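Local coordinates for protein serine-pyruvate aminotransferase (AgxT) (Sulfolobus solfataricus, PDB 3ZRP) that probably transfers the amino group between serine or alanine and a 2-oxo acid such as pyruvate or glyoxylate, using pyridoxal 5'-phosphate as cofactor, at residues R279-R292 and S296-V308. Numbering follows the deposited sequence.
Sequences RAGLEALGLEIVAR and SYSNTVTGVILKV
Tyr297 lies between Arg279, Ile289 and Ala291, and each part of its side chain meets a different neighbour. Its CB sits over one face of the Arg279 guanidinium, whose edge is turned to Asn299 OD1. CG and CD2 rest against Arg279 CD and NE, with Arg279 CD 3.5 Å from Tyr297 CD2; a bend at chi3 of -64° turns the guanidinium back over CB. On the other flank of the ring, CD1 touches Ala291 CB at 3.5 Å, and CE1 has Ala291 O at the ring edge. Ile289 CD1 covers one face in a CH-pi contact, 4.3 Å from the Tyr297 ring centroid. Replacing the tyrosine by an alanine would remove the ring and is likely to leave Ile289 CD1 and Arg279 CD beside a gap, with the arginine freer to turn.

Beside this cluster, the chain leaving helix 264-284 through a Schellman motif at Gly286 meets strand 301-305, the edge strand of a small antiparallel sheet in this fold-type I aminotransferase, through one bridge, Ile289 with Val304. Ile305 N approaches Glu288 O almost in line with its C=O bond (2.9 Å), whereas Val290 N reaches Gly303 O from above the carbonyl plane. Leu282 CD1 meets Thr302 CG2 tip to tip at 3.8 Å, and Thr302 OG1 bonds to His340 NE2.

Glu288, a calcium ligand in crystals of this protein though no calcium is bound to this chain here, carries its extended chain past Ile305 CD1, and its carboxylate is shared: OE1 takes Lys307 NZ at 2.7 Å, and OE2 takes Arg292 NH2 at 3.0 Å.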
ATOM      1  N   ARG A 279      15.033   4.407 -30.402  1.00 29.23           N
ATOM      2  CA  ARG A 279      15.511   5.769 -30.696  1.00 31.44           C
ATOM      3  C   ARG A 279      15.974   5.901 -32.153  1.00 32.75           C
ATOM      4  O   ARG A 279      15.631   6.885 -32.821  1.00 37.40           O
ATOM      5  CB  ARG A 279      16.633   6.175 -29.733  1.00 27.64           C
ATOM      6  CG  ARG A 279      16.099   6.555 -28.342  1.00 25.58           C
ATOM      7  CD  ARG A 279      17.114   7.358 -27.544  1.00 25.85           C
ATOM      8  NE  ARG A 279      18.291   6.547 -27.269  1.00 27.80           N
ATOM      9  CZ  ARG A 279      18.455   5.796 -26.196  1.00 31.21           C
ATOM     10  NH1 ARG A 279      17.506   5.764 -25.235  1.00 24.77           N
ATOM     11  NH2 ARG A 279      19.582   5.095 -26.083  1.00 30.79           N
ATOM     12  N   ALA A 280      16.726   4.904 -32.620  1.00 37.25           N
ATOM     13  CA  ALA A 280      17.162   4.813 -34.021  1.00 35.45           C
ATOM     14  C   ALA A 280      15.974   4.900 -34.955  1.00 36.97           C
ATOM     15  O   ALA A 280      16.001   5.646 -35.950  1.00 34.27           O
ATOM     16  CB  ALA A 280      17.944   3.520 -34.259  1.00 38.63           C
ATOM     17  N   GLY A 281      14.913   4.163 -34.622  1.00 34.12           N
ATOM     18  CA  GLY A 281      13.690   4.198 -35.400  1.00 33.01           C
ATOM     19  C   GLY A 281      12.993   5.543 -35.397  1.00 35.91           C
ATOM     20  O   GLY A 281      12.437   5.958 -36.415  1.00 38.27           O
ATOM     21  N   LEU A 282      12.998   6.226 -34.247  1.00 32.12           N
ATOM     22  CA  LEU A 282      12.357   7.544 -34.144  1.00 33.37           C
ATOM     23  C   LEU A 282      13.099   8.600 -34.968  1.00 34.73           C
ATOM     24  O   LEU A 282      12.482   9.447 -35.622  1.00 37.31           O
ATOM     25  CB  LEU A 282      12.300   8.003 -32.673  1.00 33.69           C
ATOM     26  CG  LEU A 282      11.342   7.193 -31.789  1.00 32.49           C
ATOM     27  CD1 LEU A 282      11.554   7.539 -30.318  1.00 27.91           C
ATOM     28  CD2 LEU A 282       9.901   7.438 -32.208  1.00 33.13           C
ATOM     29  N   GLU A 283      14.420   8.549 -34.883  1.00 35.15           N
ATOM     30  CA  GLU A 283      15.287   9.447 -35.633  0.60 40.12           C
ATOM     31  C   GLU A 283      15.089   9.231 -37.141  1.00 41.31           C
ATOM     32  O   GLU A 283      14.850  10.185 -37.896  1.00 39.09           O
ATOM     33  CB  GLU A 283      16.749   9.206 -35.237  0.60 41.37           C
ATOM     34  CG  GLU A 283      17.425  10.368 -34.487  0.60 53.20           C
ATOM     35  CD  GLU A 283      17.250  10.345 -32.965  0.60 57.43           C
ATOM     36  OE1 GLU A 283      17.213   9.255 -32.349  0.60 56.69           O
ATOM     37  OE2 GLU A 283      17.163  11.445 -32.378  0.60 61.82           O
ATOM     38  N   ALA A 284      15.159   7.975 -37.575  1.00 38.25           N
ATOM     39  CA  ALA A 284      14.937   7.640 -38.985  1.00 42.54           C
ATOM     40  C   ALA A 284      13.559   8.078 -39.494  1.00 40.07           C
ATOM     41  O   ALA A 284      13.400   8.346 -40.688  1.00 46.42           O
ATOM     42  CB  ALA A 284      15.176   6.152 -39.232  1.00 39.93           C
ATOM     43  N   LEU A 285      12.578   8.191 -38.592  1.00 34.64           N
ATOM     44  CA  LEU A 285      11.255   8.735 -38.943  1.00 33.57           C
ATOM     45  C   LEU A 285      11.292  10.259 -39.043  1.00 35.95           C
ATOM     46  O   LEU A 285      10.327  10.895 -39.500  1.00 38.28           O
ATOM     47  CB  LEU A 285      10.185   8.304 -37.928  1.00 36.10           C
ATOM     48  CG  LEU A 285       9.556   6.896 -38.026  1.00 37.56           C
ATOM     49  CD1 LEU A 285       8.691   6.553 -36.792  1.00 32.75           C
ATOM     50  CD2 LEU A 285       8.749   6.710 -39.280  1.00 37.81           C
ATOM     51  N   GLY A 286      12.403  10.843 -38.594  1.00 39.05           N
ATOM     52  CA  GLY A 286      12.529  12.301 -38.508  1.00 40.48           C
ATOM     53  C   GLY A 286      11.786  12.896 -37.324  1.00 41.12           C
ATOM     54  O   GLY A 286      11.407  14.060 -37.363  1.00 38.85           O
ATOM     55  N   LEU A 287      11.588  12.102 -36.270  1.00 39.58           N
ATOM     56  CA  LEU A 287      10.962  12.586 -35.035  1.00 40.62           C
ATOM     57  C   LEU A 287      12.013  13.039 -34.012  1.00 40.16           C
ATOM     58  O   LEU A 287      13.099  12.448 -33.905  1.00 44.00           O
ATOM     59  CB  LEU A 287      10.044  11.515 -34.426  1.00 40.52           C
ATOM     60  CG  LEU A 287       8.798  11.114 -35.232  1.00 37.53           C
ATOM     61  CD1 LEU A 287       8.210   9.782 -34.732  1.00 37.77           C
ATOM     62  CD2 LEU A 287       7.759  12.231 -35.214  1.00 34.87           C
ATOM     63  N   GLU A 288      11.669  14.096 -33.276  1.00 42.59           N
ATOM     64  CA  GLU A 288      12.541  14.696 -32.266  1.00 40.88           C
ATOM     65  C   GLU A 288      12.247  14.127 -30.872  1.00 35.85           C
ATOM     66  O   GLU A 288      11.091  13.999 -30.483  1.00 37.17           O
ATOM     67  CB  GLU A 288      12.337  16.213 -32.247  1.00 41.79           C
ATOM     68  CG  GLU A 288      13.381  16.999 -31.453  1.00 50.88           C
ATOM     69  CD  GLU A 288      13.110  18.508 -31.438  1.00 56.50           C
ATOM     70  OE1 GLU A 288      12.323  18.989 -32.285  1.00 53.09           O
ATOM     71  OE2 GLU A 288      13.694  19.213 -30.584  1.00 52.00           O
ATOM     72  N   ILE A 289      13.311  13.807 -30.138  1.00 37.67           N
ATOM     73  CA  ILE A 289      13.200  13.289 -28.767  1.00 35.11           C
ATOM     74  C   ILE A 289      13.109  14.458 -27.759  1.00 39.13           C
ATOM     75  O   ILE A 289      13.732  15.510 -27.953  1.00 35.98           O
ATOM     76  CB  ILE A 289      14.372  12.328 -28.475  1.00 36.36           C
ATOM     77  CG1 ILE A 289      14.259  11.085 -29.387  1.00 37.23           C
ATOM     78  CG2 ILE A 289      14.409  11.915 -27.007  1.00 38.01           C
ATOM     79  CD1 ILE A 289      15.488  10.155 -29.356  1.00 35.29           C
ATOM     80  N   VAL A 290      12.315  14.291 -26.699  1.00 35.70           N
ATOM     81  CA  VAL A 290      12.150  15.348 -25.682  1.00 32.46           C
ATOM     82  C   VAL A 290      13.473  15.647 -24.950  1.00 32.81           C
ATOM     83  O   VAL A 290      13.867  16.817 -24.835  1.00 38.55           O
ATOM     84  CB  VAL A 290      11.037  15.005 -24.667  1.00 28.27           C
ATOM     85  CG1 VAL A 290      11.099  15.928 -23.441  1.00 27.63           C
ATOM     86  CG2 VAL A 290       9.690  15.136 -25.330  1.00 28.67           C
ATOM     87  N   ALA A 291      14.151  14.606 -24.466  1.00 33.26           N
ATOM     88  CA  ALA A 291      15.437  14.766 -23.808  1.00 33.27           C
ATOM     89  C   ALA A 291      16.376  15.603 -24.674  1.00 41.41           C
ATOM     90  O   ALA A 291      16.642  15.246 -25.826  1.00 39.81           O
ATOM     91  CB  ALA A 291      16.072  13.419 -23.505  1.00 32.84           C
ATOM     92  N   ARG A 292      16.882  16.699 -24.109  1.00 36.77           N
ATOM     93  CA  ARG A 292      17.714  17.648 -24.854  1.00 37.22           C
ATOM     94  C   ARG A 292      19.108  17.140 -25.148  1.00 37.59           C
ATOM     95  O   ARG A 292      19.681  17.445 -26.190  1.00 45.18           O
ATOM     96  CB  ARG A 292      17.796  18.998 -24.128  1.00 34.56           C
ATOM     97  CG  ARG A 292      16.460  19.638 -23.790  1.00 37.86           C
ATOM     98  CD  ARG A 292      15.711  20.218 -25.006  1.00 46.97           C
ATOM     99  NE  ARG A 292      15.090  19.171 -25.817  1.00 45.10           N
ATOM    100  CZ  ARG A 292      14.663  19.328 -27.069  1.00 48.88           C
ATOM    101  NH1 ARG A 292      14.779  20.503 -27.689  1.00 45.00           N
ATOM    102  NH2 ARG A 292      14.117  18.298 -27.708  1.00 40.87           N
ATOM    103  N   SER A 296      21.965  11.702 -21.917  1.00 25.56           N
ATOM    104  CA  SER A 296      20.981  11.465 -20.858  1.00 27.27           C
ATOM    105  C   SER A 296      19.707  10.730 -21.344  1.00 28.57           C
ATOM    106  O   SER A 296      18.742  10.627 -20.580  1.00 29.34           O
ATOM    107  CB  SER A 296      20.562  12.778 -20.213  1.00 24.68           C
ATOM    108  OG  SER A 296      19.694  13.497 -21.070  1.00 26.00           O
ATOM    109  N   TYR A 297      19.706  10.252 -22.592  1.00 26.06           N
ATOM    110  CA  TYR A 297      18.599   9.427 -23.117  1.00 28.17           C
ATOM    111  C   TYR A 297      18.407   8.184 -22.239  1.00 28.49           C
ATOM    112  O   TYR A 297      19.262   7.287 -22.214  1.00 30.93           O
ATOM    113  CB  TYR A 297      18.879   9.000 -24.575  1.00 28.81           C
ATOM    114  CG  TYR A 297      18.801  10.089 -25.641  1.00 32.37           C
ATOM    115  CD1 TYR A 297      18.094  11.267 -25.429  1.00 31.69           C
ATOM    116  CD2 TYR A 297      19.397   9.897 -26.905  1.00 31.22           C
ATOM    117  CE1 TYR A 297      18.011  12.255 -26.427  1.00 36.89           C
ATOM    118  CE2 TYR A 297      19.323  10.871 -27.907  1.00 35.74           C
ATOM    119  CZ  TYR A 297      18.625  12.039 -27.671  1.00 35.82           C
ATOM    120  OH  TYR A 297      18.536  13.001 -28.660  1.00 33.21           O
ATOM    121  N   SER A 298      17.328   8.148 -21.461  1.00 26.94           N
ATOM    122  CA  SER A 298      17.091   7.005 -20.575  1.00 24.91           C
ATOM    123  C   SER A 298      16.743   5.776 -21.383  1.00 25.27           C
ATOM    124  O   SER A 298      16.181   5.866 -22.474  1.00 30.26           O
ATOM    125  CB  SER A 298      15.973   7.257 -19.533  1.00 26.32           C
ATOM    126  OG  SER A 298      14.677   7.098 -20.115  1.00 27.64           O
ATOM    127  N   ASN A 299      17.082   4.637 -20.812  1.00 24.72           N
ATOM    128  CA  ASN A 299      16.783   3.348 -21.403  1.00 25.99           C
ATOM    129  C   ASN A 299      15.430   2.755 -20.960  1.00 27.94           C
ATOM    130  O   ASN A 299      15.113   1.594 -21.282  1.00 26.36           O
ATOM    131  CB  ASN A 299      17.982   2.412 -21.180  1.00 32.67           C
ATOM    132  CG  ASN A 299      19.246   2.932 -21.887  1.00 32.01           C
ATOM    133  OD1 ASN A 299      19.153   3.647 -22.902  1.00 29.13           O
ATOM    134  ND2 ASN A 299      20.408   2.603 -21.347  1.00 37.12           N
ATOM    135  N   THR A 300      14.614   3.567 -20.279  1.00 24.78           N
ATOM    136  CA  THR A 300      13.281   3.126 -19.846  1.00 23.88           C
ATOM    137  C   THR A 300      12.153   3.942 -20.420  1.00 23.15           C
ATOM    138  O   THR A 300      11.052   3.423 -20.570  1.00 24.13           O
ATOM    139  CB  THR A 300      13.130   3.105 -18.291  1.00 23.15           C
ATOM    140  OG1 THR A 300      13.363   4.429 -17.772  1.00 23.83           O
ATOM    141  CG2 THR A 300      14.139   2.143 -17.699  1.00 23.63           C
ATOM    142  N   VAL A 301      12.403   5.216 -20.713  1.00 22.19           N
ATOM    143  CA  VAL A 301      11.367   6.147 -21.193  1.00 23.00           C
ATOM    144  C   VAL A 301      11.946   7.076 -22.274  1.00 25.41           C
ATOM    145  O   VAL A 301      13.031   7.635 -22.100  1.00 25.97           O
ATOM    146  CB  VAL A 301      10.831   7.068 -20.056  1.00 26.42           C
ATOM    147  CG1 VAL A 301       9.764   8.041 -20.598  1.00 30.53           C
ATOM    148  CG2 VAL A 301      10.257   6.252 -18.898  1.00 27.87           C
ATOM    149  N   THR A 302      11.207   7.265 -23.359  1.00 25.74           N
ATOM    150  CA  THR A 302      11.585   8.204 -24.407  1.00 24.87           C
ATOM    151  C   THR A 302      10.380   9.069 -24.719  1.00 26.53           C
ATOM    152  O   THR A 302       9.302   8.555 -24.966  1.00 32.89           O
ATOM    153  CB  THR A 302      12.024   7.443 -25.707  1.00 23.89           C
ATOM    154  OG1 THR A 302      13.093   6.543 -25.388  1.00 25.30           O
ATOM    155  CG2 THR A 302      12.510   8.434 -26.770  1.00 26.91           C
ATOM    156  N   GLY A 303      10.569  10.388 -24.696  1.00 28.53           N
ATOM    157  CA  GLY A 303       9.496  11.328 -25.036  1.00 20.71           C
ATOM    158  C   GLY A 303       9.593  11.657 -26.519  1.00 29.34           C
ATOM    159  O   GLY A 303      10.708  11.858 -27.054  1.00 29.34           O
ATOM    160  N   VAL A 304       8.439  11.711 -27.189  1.00 28.61           N
ATOM    161  CA  VAL A 304       8.398  11.822 -28.649  1.00 30.19           C
ATOM    162  C   VAL A 304       7.626  13.081 -28.985  1.00 31.96           C
ATOM    163  O   VAL A 304       6.426  13.145 -28.778  1.00 34.64           O
ATOM    164  CB  VAL A 304       7.750  10.558 -29.328  1.00 31.62           C
ATOM    165  CG1 VAL A 304       7.812  10.645 -30.845  1.00 32.01           C
ATOM    166  CG2 VAL A 304       8.445   9.246 -28.862  1.00 32.03           C
ATOM    167  N   ILE A 305       8.342  14.101 -29.465  1.00 34.36           N
ATOM    168  CA  ILE A 305       7.723  15.373 -29.820  1.00 35.79           C
ATOM    169  C   ILE A 305       6.891  15.235 -31.112  1.00 36.86           C
ATOM    170  O   ILE A 305       7.355  14.647 -32.097  1.00 36.66           O
ATOM    171  CB  ILE A 305       8.776  16.510 -29.955  1.00 34.38           C
ATOM    172  CG1 ILE A 305       9.422  16.803 -28.587  1.00 34.39           C
ATOM    173  CG2 ILE A 305       8.125  17.793 -30.493  1.00 34.14           C
ATOM    174  CD1 ILE A 305      10.810  17.412 -28.667  1.00 35.62           C
ATOM    175  N   LEU A 306       5.667  15.752 -31.057  1.00 37.17           N
ATOM    176  CA  LEU A 306       4.764  15.845 -32.209  1.00 41.99           C
ATOM    177  C   LEU A 306       4.604  17.293 -32.669  1.00 43.62           C
ATOM    178  O   LEU A 306       4.145  18.153 -31.910  1.00 47.42           O
ATOM    179  CB  LEU A 306       3.389  15.259 -31.873  1.00 37.34           C
ATOM    180  CG  LEU A 306       3.341  13.744 -31.658  1.00 36.76           C
ATOM    181  CD1 LEU A 306       1.980  13.314 -31.139  1.00 41.18           C
ATOM    182  CD2 LEU A 306       3.707  12.995 -32.937  1.00 39.99           C
ATOM    183  N   LYS A 307       4.965  17.546 -33.927  1.00 44.06           N
ATOM    184  CA  LYS A 307       4.937  18.891 -34.507  1.00 43.50           C
ATOM    185  C   LYS A 307       3.557  19.285 -35.034  1.00 42.83           C
ATOM    186  O   LYS A 307       3.215  20.465 -35.062  1.00 47.79           O
ATOM    187  CB  LYS A 307       5.987  18.999 -35.622  1.00 49.82           C
ATOM    188  CG  LYS A 307       7.425  18.757 -35.152  1.00 49.80           C
ATOM    189  CD  LYS A 307       8.042  20.036 -34.595  1.00 59.63           C
ATOM    190  CE  LYS A 307       9.020  19.763 -33.453  1.00 62.07           C
ATOM    191  NZ  LYS A 307      10.063  18.743 -33.755  1.00 50.80           N
ATOM    192  N   VAL A 308       2.769  18.298 -35.453  1.00 40.08           N
ATOM    193  CA  VAL A 308       1.458  18.560 -36.039  1.00 38.69           C
ATOM    194  C   VAL A 308       0.335  17.807 -35.336  1.00 41.78           C
ATOM    195  O   VAL A 308      -0.641  18.417 -34.891  1.00 40.69           O
ATOM    196  CB  VAL A 308       1.459  18.247 -37.585  1.00 39.91           C
ATOM    197  CG1 VAL A 308       0.066  18.392 -38.166  1.00 39.61           C
ATOM    198  CG2 VAL A 308       2.434  19.160 -38.319  1.00 39.03           C
TER
HETATM  199  O   HOH W   1      15.441   7.386 -24.467  1.00 31.01           O
HETATM  200  O   HOH W   2      19.392  11.776 -31.005  1.00 54.05           O
HETATM  201  O   HOH W   3       9.497  15.562 -33.675  1.00 43.81           O
HETATM  202  O   HOH W   4      12.922  11.760 -24.032  1.00 32.43           O